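Local coordinates for endoglucanase (Humicola insolens, PDB 1DYS), which hydrolyses internal beta-1,4-glucosidic linkages of cellulose as a family 6 glycoside hydrolase and so contributes to the recycling of plant biomass, at residues R91-G96 / G157-A162; Y165-L170 / N209-R214; T202-A207 / R257-Q262; C319-A324 / F331-Q336. All coordinates share one frame; numbering follows the deposited sequence. Where two conformers were deposited one is given.

Read from the N terminus, the chain makes three closures in the beta/alpha barrel before a short one near its end. Contact 1 brings the loop after strand 79-85, which carries Asp-92, against helix 150-169. The same helix supplies contact 2, which closes the span to the loop before strand 215-218. Contact 3 starts on helix 190-207, within that span, and ends beyond it at the loop before strand 262-266, so contacts 2 and 3 cross. Their centres lie about 10 Å apart, and Ile-213 packs on Pro-260 between them. Contact 4, about 38 Å from both between centres, folds the segment after strand 303-307 onto helix 332-340.

Contact 1 (R91-G96 / G157-A162); sequences RDCSAG and GPQQEA
Gln-159 meets Arg-91 and Cys-93 mainly through one bridging water, a worked example of polar atoms joined by solvent. The backbone N of Cys-93 donates to the water at 2.8 Å, and Gln-159 NE2 donates to the same oxygen over a longer 3.3 Å. NE2 has a second acceptor in Pro-89 O, just before the loop segment, so the amide is gripped at two points and its rotation is largely fixed. The side chain gets there by running straight out from the helix, with CG anti to the carbonyl carbon (chi1 -72°) and extended beyond.

Direct packing is slight: Arg-91 N lies 4.2 Å from Gln-159 NE2, and Cys-93 CB comes to 4.4 Å from that same nitrogen. The guanidinium of Arg-91 turns the other way, where NH1 bonds to the backbone oxygens of Tyr-86 and Ser-54.

A covalent tie completes the set, since Cys-93 forms a disulfide with Cys-152 near the start of helix 150-169. Disulfide and water bridge thus join one barrel helix to the loop bearing Asp-92, assigned as a proton donor in this family 6 active site.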
# COMPACT_ATOMS: atom_id res chain seq x y z
N ARG A 91 -11.70 -3.64 3.84
CA ARG A 91 -11.72 -3.74 2.39
C ARG A 91 -11.19 -5.07 1.88
O ARG A 91 -10.24 -5.61 2.44
CB ARG A 91 -10.79 -2.63 1.85
CG ARG A 91 -11.17 -2.15 0.45
CD ARG A 91 -10.47 -0.84 0.12
NE ARG A 91 -9.01 -1.04 -0.10
CZ ARG A 91 -8.24 -0.01 -0.45
NH1 ARG A 91 -8.65 1.25 -0.64
NH2 ARG A 91 -6.92 -0.29 -0.60
N ASP A 92 -11.88 -5.66 0.87
CA ASP A 92 -11.48 -6.95 0.32
C ASP A 92 -11.32 -7.99 1.43
O ASP A 92 -10.31 -8.66 1.56
CB ASP A 92 -10.17 -6.84 -0.46
CG ASP A 92 -10.30 -5.91 -1.65
OD1 ASP A 92 -11.06 -6.31 -2.56
OD2 ASP A 92 -9.72 -4.80 -1.73
N CYS A 93 -12.45 -8.21 2.14
CA CYS A 93 -12.34 -9.01 3.37
C CYS A 93 -11.87 -10.42 3.16
O CYS A 93 -11.31 -11.10 4.04
CB CYS A 93 -13.66 -8.95 4.16
SG CYS A 93 -15.04 -9.76 3.35
N SER A 94 -12.10 -11.02 1.97
CA SER A 94 -11.73 -12.41 1.73
C SER A 94 -10.25 -12.68 1.86
O SER A 94 -9.93 -13.84 2.15
CB SER A 94 -12.25 -12.92 0.38
OG SER A 94 -13.67 -13.05 0.42
N ALA A 95 -9.38 -11.67 1.83
CA ALA A 95 -7.96 -11.87 2.03
C ALA A 95 -7.61 -11.88 3.52
O ALA A 95 -6.50 -12.27 3.87
CB ALA A 95 -7.22 -10.80 1.26
N GLY A 96 -8.57 -11.54 4.39
CA GLY A 96 -8.34 -11.70 5.82
C GLY A 96 -7.96 -10.50 6.64
O GLY A 96 -7.92 -10.56 7.87
N GLY A 157 -22.20 -6.86 8.33
CA GLY A 157 -23.12 -5.87 8.88
C GLY A 157 -22.71 -4.43 8.68
O GLY A 157 -23.30 -3.58 8.00
N PRO A 158 -21.56 -4.07 9.27
CA PRO A 158 -21.00 -2.74 9.18
C PRO A 158 -20.67 -2.38 7.73
O PRO A 158 -20.81 -1.21 7.32
CB PRO A 158 -19.72 -2.76 10.06
CG PRO A 158 -20.07 -3.89 11.03
CD PRO A 158 -20.80 -4.92 10.19
N GLN A 159 -20.26 -3.35 6.93
CA GLN A 159 -19.92 -2.96 5.53
C GLN A 159 -21.17 -2.58 4.76
O GLN A 159 -21.17 -1.62 3.96
CB GLN A 159 -19.08 -4.01 4.82
CG GLN A 159 -17.64 -4.11 5.30
CD GLN A 159 -16.90 -5.18 4.50
OE1 GLN A 159 -17.49 -6.09 3.95
NE2 GLN A 159 -15.59 -5.05 4.43
N GLN A 160 -22.29 -3.25 5.03
CA GLN A 160 -23.55 -2.89 4.37
C GLN A 160 -23.97 -1.49 4.80
O GLN A 160 -24.40 -0.65 4.00
CB GLN A 160 -24.67 -3.88 4.66
CG GLN A 160 -24.44 -5.28 4.08
CD GLN A 160 -25.56 -6.21 4.49
OE1 GLN A 160 -26.35 -5.90 5.38
NE2 GLN A 160 -25.68 -7.39 3.89
N GLU A 161 -23.81 -1.19 6.10
CA GLU A 161 -24.11 0.13 6.61
C GLU A 161 -23.18 1.18 5.99
O GLU A 161 -23.62 2.27 5.64
CB GLU A 161 -23.98 0.17 8.14
CG GLU A 161 -24.18 1.57 8.70
CD GLU A 161 -24.23 1.62 10.21
OE1 GLU A 161 -24.40 0.55 10.83
OE2 GLU A 161 -24.12 2.72 10.79
N ALA A 162 -21.89 0.83 5.81
CA ALA A 162 -20.97 1.77 5.19
C ALA A 162 -21.37 2.13 3.76
O ALA A 162 -21.33 3.31 3.38
CB ALA A 162 -19.54 1.23 5.13
O HOH W 1 -14.92 -6.85 1.80

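Contact 2 (Y165-L170 / N209-R214); sequences YAISQL and NNAKIR
Ile-167 is the apolar side chain by which the last turns of helix 150-169 meet Ala-211, Lys-212 and Ile-213, in the loop feeding strand 215-218; the arrangement belongs to consecutive beta/alpha units of the family 6 barrel. Its CB points toward the loop and there divides. The CG2 branch, anti to the backbone N, does most of the touching: it lies 3.9 Å from Lys-212 O, 4.0 Å from Ile-213 CG2 and 4.2 Å from Ala-211 CB. The other branch, set beside the backbone N (chi1 -65°), brings CG1 to 4.2 Å from Ile-213 CG2, and the CD1 tip closes to 4.1 Å of that same methyl. Ile-213 CG2 is therefore embraced by both arms of one isoleucine, the two side chains crossing at a slant. Ile-203, Leu-204 and Ala-207 of helix 190-207 pack on Ile-167 as well. Cut back to an alanine, this position would lose both arms, and Ile-213 CG2 would probably lose the methyls that flank it, opening a gap between helix and loop.

No hydrogen bond passes directly between the segments, but Gln-171 links them, its OE1 accepting from Lys-212 N and its NE2 donating to Ile-167 O. Inside the helix, Tyr-165 O accepts from Gln-169 N as well as from a side chain: Ser-168 OG donates to Tyr-165 O at 2.7 Å, tilted 19° from the carbonyl plane.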
# COMPACT_ATOMS: atom_id res chain seq x y z
N TYR A 165 -24.44 4.15 3.62
CA TYR A 165 -24.12 5.50 4.00
C TYR A 165 -23.53 6.31 2.83
O TYR A 165 -23.94 7.45 2.60
CB TYR A 165 -23.18 5.55 5.22
CG TYR A 165 -22.88 6.98 5.63
CD1 TYR A 165 -23.79 7.63 6.48
CD2 TYR A 165 -21.78 7.71 5.24
CE1 TYR A 165 -23.58 8.94 6.85
CE2 TYR A 165 -21.57 9.02 5.61
CZ TYR A 165 -22.48 9.64 6.44
OH TYR A 165 -22.30 10.94 6.85
N ALA A 166 -22.65 5.64 2.09
CA ALA A 166 -22.07 6.33 0.93
C ALA A 166 -23.14 6.66 -0.12
O ALA A 166 -23.12 7.81 -0.58
CB ALA A 166 -21.01 5.38 0.39
N ILE A 167 -24.08 5.75 -0.38
CA ILE A 167 -25.15 6.04 -1.33
C ILE A 167 -25.97 7.20 -0.77
O ILE A 167 -26.32 8.12 -1.50
CB ILE A 167 -26.06 4.83 -1.53
CG1 ILE A 167 -25.27 3.68 -2.19
CG2 ILE A 167 -27.29 5.12 -2.39
CD1 ILE A 167 -25.93 2.32 -2.16
N SER A 168 -26.31 7.10 0.53
CA SER A 168 -27.15 8.16 1.12
C SER A 168 -26.54 9.53 1.00
O SER A 168 -27.26 10.54 0.92
CB SER A 168 -27.47 7.86 2.59
OG SER A 168 -26.43 8.12 3.55
N GLN A 169 -25.21 9.66 1.07
CA GLN A 169 -24.58 10.96 1.00
C GLN A 169 -24.31 11.51 -0.40
O GLN A 169 -23.88 12.66 -0.52
CB GLN A 169 -23.21 10.93 1.70
CG GLN A 169 -23.35 10.87 3.23
CD GLN A 169 -23.64 12.29 3.69
OE1 GLN A 169 -22.90 13.25 3.40
NE2 GLN A 169 -24.77 12.45 4.36
N LEU A 170 -24.54 10.72 -1.44
CA LEU A 170 -24.21 11.10 -2.80
C LEU A 170 -25.41 11.16 -3.72
O LEU A 170 -25.39 10.70 -4.86
CB LEU A 170 -23.18 10.07 -3.35
CG LEU A 170 -21.84 10.18 -2.59
CD1 LEU A 170 -20.96 8.97 -2.93
CD2 LEU A 170 -21.07 11.44 -2.89
N ASN A 209 -35.21 4.99 1.77
CA ASN A 209 -36.30 4.91 0.81
C ASN A 209 -36.06 5.79 -0.41
O ASN A 209 -36.20 5.26 -1.51
CB ASN A 209 -37.65 5.27 1.42
CG ASN A 209 -38.18 4.37 2.51
OD1 ASN A 209 -39.32 4.58 2.96
ND2 ASN A 209 -37.42 3.39 2.97
N ASN A 210 -35.69 7.05 -0.29
CA ASN A 210 -35.54 7.93 -1.45
C ASN A 210 -34.20 7.78 -2.18
O ASN A 210 -34.01 8.36 -3.24
CB ASN A 210 -35.78 9.39 -1.09
CG ASN A 210 -34.56 10.24 -0.81
OD1 ASN A 210 -33.98 10.17 0.28
ND2 ASN A 210 -34.14 11.06 -1.76
N ALA A 211 -33.29 7.02 -1.60
CA ALA A 211 -31.98 6.78 -2.16
C ALA A 211 -32.05 6.05 -3.50
O ALA A 211 -32.84 5.12 -3.66
CB ALA A 211 -31.20 5.90 -1.18
N LYS A 212 -31.19 6.48 -4.43
CA LYS A 212 -31.18 5.71 -5.68
C LYS A 212 -29.72 5.54 -6.15
O LYS A 212 -28.85 6.33 -5.80
CB LYS A 212 -31.93 6.30 -6.86
CG LYS A 212 -32.05 7.79 -7.00
CD LYS A 212 -33.28 8.25 -6.23
CE LYS A 212 -34.50 8.47 -7.11
NZ LYS A 212 -35.36 9.53 -6.49
N ILE A 213 -29.59 4.55 -7.02
CA ILE A 213 -28.36 4.36 -7.76
C ILE A 213 -28.79 4.27 -9.24
O ILE A 213 -29.97 3.95 -9.50
CB ILE A 213 -27.54 3.12 -7.39
CG1 ILE A 213 -28.31 1.82 -7.64
CG2 ILE A 213 -27.07 3.28 -5.93
CD1 ILE A 213 -27.62 0.58 -7.08
N ARG A 214 -27.86 4.56 -10.15
CA ARG A 214 -28.23 4.39 -11.56
C ARG A 214 -28.16 2.93 -11.96
O ARG A 214 -28.88 2.42 -12.82
CB ARG A 214 -27.31 5.24 -12.44
CG ARG A 214 -27.31 4.86 -13.92
CD ARG A 214 -28.66 5.16 -14.56
NE ARG A 214 -28.56 4.90 -16.02
CZ ARG A 214 -29.64 5.08 -16.80
NH1 ARG A 214 -30.81 5.47 -16.29
NH2 ARG A 214 -29.52 4.84 -18.10

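Contact 3 (T202-A207 / R257-Q262); sequences TILQKA and RGLPTQ
Two leucines with much the same torsions meet here: Leu-204 and Leu-259 each set CG opposite the carbonyl carbon (chi1 -75° and -62°), and the first side-chain bond of each points toward the other segment. In Leu-204 an extended chi2 of 177° puts CD1 at the far end, where it makes the contact, whereas Leu-259 meets it with its CD2 branch. The side chains slide past one another in opposite directions, so the contact falls on single branches. Leu-204 CD1 reaches Leu-259 CD2 at 4.1 Å, and it also lies 4.2 Å from the ring carbon CD of Pro-260. One methyl of helix 190-207 is thus lodged against two consecutive residues of the loop, where the proline ring offers a rigid surface.

The loop reaches this position by way of Gly-258, which ends helix 243-255 in a Schellman motif at positive phi; the chain then runs through Leu-259 and Pro-260 toward strand 262-266 of the barrel sheet. Just beyond, Thr-261 OG1 donates to Gln-262 OE1 at 2.8 Å, in the carbonyl plane and on a lone pair. The NE2 of the same amide bonds to Pro-301 O and Asp-304 OD1, so both ends of the group are held.

Arg-257 also pairs with helix 190-207, through a salt bridge to Glu-194 and a hydrogen bond to Gln-198. The two segments themselves share no hydrogen bond. Contact through methyl and methylene carbons alone fixes no direction, which is consistent with van der Waals packing and partial removal of apolar groups from water.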
# COMPACT_ATOMS: atom_id res chain seq x y z
N THR A 202 -30.72 -5.31 -0.06
CA THR A 202 -30.45 -5.03 1.35
C THR A 202 -29.68 -3.74 1.53
O THR A 202 -30.02 -2.96 2.42
CB THR A 202 -29.68 -6.21 1.97
OG1 THR A 202 -30.51 -7.37 1.91
CG2 THR A 202 -29.26 -5.92 3.40
N ILE A 203 -28.63 -3.52 0.73
CA ILE A 203 -27.87 -2.28 0.80
C ILE A 203 -28.69 -1.05 0.48
O ILE A 203 -28.51 -0.01 1.12
CB ILE A 203 -26.64 -2.32 -0.14
CG1 ILE A 203 -25.63 -3.24 0.55
CG2 ILE A 203 -26.06 -0.96 -0.45
CD1 ILE A 203 -24.59 -3.80 -0.40
N LEU A 204 -29.55 -1.12 -0.53
CA LEU A 204 -30.38 0.02 -0.90
C LEU A 204 -31.40 0.35 0.20
O LEU A 204 -31.67 1.53 0.49
CB LEU A 204 -31.08 -0.25 -2.24
CG LEU A 204 -30.12 -0.11 -3.44
CD1 LEU A 204 -30.83 -0.46 -4.73
CD2 LEU A 204 -29.60 1.31 -3.52
N GLN A 205 -31.95 -0.68 0.85
CA GLN A 205 -32.85 -0.41 1.98
C GLN A 205 -32.14 0.42 3.05
O GLN A 205 -32.71 1.39 3.55
CB GLN A 205 -33.37 -1.67 2.62
CG GLN A 205 -34.17 -2.59 1.71
CD GLN A 205 -34.55 -3.87 2.44
OE1 GLN A 205 -34.38 -4.99 1.95
NE2 GLN A 205 -35.08 -3.70 3.65
N LYS A 206 -30.90 0.06 3.39
CA LYS A 206 -30.10 0.78 4.37
C LYS A 206 -29.73 2.18 3.94
O LYS A 206 -29.71 3.08 4.81
CB LYS A 206 -28.83 -0.02 4.70
CG LYS A 206 -29.18 -1.44 5.06
CD LYS A 206 -28.11 -2.14 5.86
CE LYS A 206 -28.40 -3.64 5.95
NZ LYS A 206 -29.73 -3.90 6.58
N ALA A 207 -29.60 2.48 2.66
CA ALA A 207 -29.33 3.83 2.17
C ALA A 207 -30.62 4.66 2.30
O ALA A 207 -30.55 5.88 2.39
CB ALA A 207 -28.85 3.87 0.73
N ARG A 257 -37.25 -7.55 -9.23
CA ARG A 257 -37.34 -7.13 -7.84
C ARG A 257 -37.59 -5.62 -7.81
O ARG A 257 -37.60 -4.93 -6.79
CB ARG A 257 -36.10 -7.49 -7.03
CG ARG A 257 -35.73 -8.97 -6.98
CD ARG A 257 -34.28 -9.07 -6.49
NE ARG A 257 -33.83 -10.37 -6.08
CZ ARG A 257 -33.62 -10.80 -4.83
NH1 ARG A 257 -33.87 -10.06 -3.77
NH2 ARG A 257 -33.17 -12.05 -4.70
N GLY A 258 -37.73 -5.05 -9.01
CA GLY A 258 -37.95 -3.64 -9.26
C GLY A 258 -36.83 -2.68 -8.87
O GLY A 258 -37.01 -1.57 -8.38
N LEU A 259 -35.60 -3.12 -9.05
CA LEU A 259 -34.41 -2.33 -8.69
C LEU A 259 -33.72 -1.91 -9.98
O LEU A 259 -34.11 -2.40 -11.05
CB LEU A 259 -33.47 -3.27 -7.92
CG LEU A 259 -33.96 -3.87 -6.60
CD1 LEU A 259 -33.03 -4.97 -6.13
CD2 LEU A 259 -34.09 -2.81 -5.52
N PRO A 260 -32.77 -1.00 -9.92
CA PRO A 260 -32.01 -0.50 -11.05
C PRO A 260 -31.33 -1.60 -11.83
O PRO A 260 -31.08 -2.70 -11.35
CB PRO A 260 -31.01 0.56 -10.56
CG PRO A 260 -31.12 0.43 -9.07
CD PRO A 260 -32.33 -0.37 -8.67
N THR A 261 -31.09 -1.32 -13.11
CA THR A 261 -30.56 -2.32 -14.03
C THR A 261 -29.31 -1.96 -14.82
O THR A 261 -28.76 -2.87 -15.46
CB THR A 261 -31.66 -2.50 -15.13
OG1 THR A 261 -32.00 -1.22 -15.67
CG2 THR A 261 -32.92 -3.14 -14.56
N GLN A 262 -28.88 -0.73 -14.89
CA GLN A 262 -27.90 -0.24 -15.84
C GLN A 262 -26.43 -0.45 -15.50
O GLN A 262 -26.06 -0.18 -14.38
CB GLN A 262 -28.13 1.24 -16.17
CG GLN A 262 -29.55 1.49 -16.70
CD GLN A 262 -29.85 0.67 -17.96
OE1 GLN A 262 -30.63 -0.26 -17.90
NE2 GLN A 262 -29.21 0.98 -19.07

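Contact 4 (C319-A324 / F331-Q336); sequences CGMGGA and FDAYAQ
A type II beta turn from Met-321 to Ala-324, closed by Ala-324 N to Met-321 O, packs against the ring of Phe-331, which stands at the N-cap position of helix 332-340. The ring is clasped between two residues. Over one face sits Ala-324, its CA 3.8 Å from the centroid and 19° off the normal, a CH-pi contact; on the opposite face lies Tyr-334 CB from the helix, 3.5 Å above the plane and offset toward the rim. At the edge, near the ring plane, Gly-322 O approaches CZ of Phe-331 to 3.6 Å. Ala-324 CB adds a methyl at 3.6 Å from Phe-331 CE2.

Met-321 comes in obliquely. Its chain leaves with CG anti to the backbone N (chi1 -172°) and bends at chi3, and this carries CE to 3.6 Å from Phe-331 CZ, with Ala-333 CB 4.2 Å from the same methyl. On the way SD passes 3.6 Å from Tyr-334 CD2, so that one sulfur makes slanting Met-aromatic contacts with two rings. The hydroxyl of Tyr-334 is bound to Val-285 O, which helps to hold the far end of that ring. A serine in place of Phe-331 would probably leave Met-321 CE and Ala-324 without the ring they pack on.

Backbone hydrogen bonding joins Phe-331 to Gly-313, and Cys-319 is in disulfide linkage with Cys-283. The arrangement is a type II turn packed by CH-pi and Met-aromatic contacts against the N-terminal end of helix 332-340, in the same long loop after strand 303-307 that carries Lys-310 and Glu-314, probable substrate-binding residues.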
# COMPACT_ATOMS: atom_id res chain seq x y z
N CYS A 319 3.18 -10.11 -8.88
CA CYS A 319 2.71 -11.42 -9.26
C CYS A 319 2.34 -11.38 -10.74
O CYS A 319 2.39 -10.31 -11.37
CB CYS A 319 1.49 -11.77 -8.41
SG CYS A 319 0.26 -10.57 -7.93
N GLY A 320 2.05 -12.57 -11.25
CA GLY A 320 1.52 -12.73 -12.58
C GLY A 320 2.38 -12.65 -13.79
O GLY A 320 2.23 -13.44 -14.74
N MET A 321 3.25 -11.66 -13.85
CA MET A 321 4.10 -11.40 -14.99
C MET A 321 5.45 -11.00 -14.41
O MET A 321 5.51 -10.31 -13.40
CB MET A 321 3.49 -10.38 -15.94
CG MET A 321 4.27 -10.25 -17.24
SD MET A 321 3.51 -9.13 -18.43
CE MET A 321 4.84 -7.95 -18.68
N GLY A 322 6.50 -11.59 -14.97
CA GLY A 322 7.85 -11.34 -14.47
C GLY A 322 8.15 -9.85 -14.46
O GLY A 322 7.85 -9.15 -15.42
N GLY A 323 8.72 -9.35 -13.37
CA GLY A 323 9.07 -7.94 -13.27
C GLY A 323 8.00 -7.07 -12.64
O GLY A 323 8.20 -5.87 -12.43
N ALA A 324 6.87 -7.66 -12.25
CA ALA A 324 5.80 -6.90 -11.62
C ALA A 324 6.12 -6.29 -10.28
O ALA A 324 6.49 -6.96 -9.29
CB ALA A 324 4.62 -7.86 -11.45
N PHE A 331 4.16 -0.40 -14.18
CA PHE A 331 4.74 -1.62 -14.71
C PHE A 331 4.85 -1.41 -16.22
O PHE A 331 3.94 -1.82 -16.96
CB PHE A 331 3.84 -2.80 -14.34
CG PHE A 331 4.33 -4.19 -14.69
CD1 PHE A 331 5.58 -4.40 -15.26
CD2 PHE A 331 3.53 -5.29 -14.42
CE1 PHE A 331 6.02 -5.68 -15.57
CE2 PHE A 331 3.95 -6.57 -14.73
CZ PHE A 331 5.20 -6.75 -15.30
N ASP A 332 5.94 -0.71 -16.60
CA ASP A 332 6.00 -0.27 -18.00
C ASP A 332 6.05 -1.37 -19.03
O ASP A 332 5.45 -1.18 -20.10
CB ASP A 332 7.12 0.76 -18.14
CG ASP A 332 6.92 1.58 -19.40
OD1 ASP A 332 5.97 2.38 -19.39
OD2 ASP A 332 7.72 1.42 -20.36
N ALA A 333 6.65 -2.54 -18.76
CA ALA A 333 6.60 -3.60 -19.76
C ALA A 333 5.15 -4.09 -19.99
O ALA A 333 4.82 -4.55 -21.08
CB ALA A 333 7.47 -4.77 -19.30
N TYR A 334 4.38 -4.03 -18.91
CA TYR A 334 2.98 -4.42 -19.04
C TYR A 334 2.22 -3.40 -19.88
O TYR A 334 1.40 -3.83 -20.70
CB TYR A 334 2.38 -4.64 -17.66
CG TYR A 334 1.09 -5.40 -17.66
CD1 TYR A 334 -0.09 -4.72 -17.96
CD2 TYR A 334 0.99 -6.73 -17.36
CE1 TYR A 334 -1.32 -5.37 -17.96
CE2 TYR A 334 -0.21 -7.41 -17.35
CZ TYR A 334 -1.37 -6.70 -17.65
OH TYR A 334 -2.56 -7.37 -17.66
N ALA A 335 2.48 -2.12 -19.63
CA ALA A 335 1.90 -1.05 -20.42
C ALA A 335 2.30 -1.18 -21.90
O ALA A 335 1.41 -1.07 -22.76
CB ALA A 335 2.31 0.32 -19.92
N GLN A 336 3.53 -1.54 -22.20
CA GLN A 336 3.93 -1.78 -23.59
C GLN A 336 3.14 -2.94 -24.16
O GLN A 336 2.59 -2.88 -25.27
CB GLN A 336 5.46 -2.01 -23.66
CG GLN A 336 6.24 -0.75 -23.32
CD GLN A 336 7.73 -1.07 -23.30
OE1 GLN A 336 8.20 -1.65 -24.30
NE2 GLN A 336 8.42 -0.73 -22.23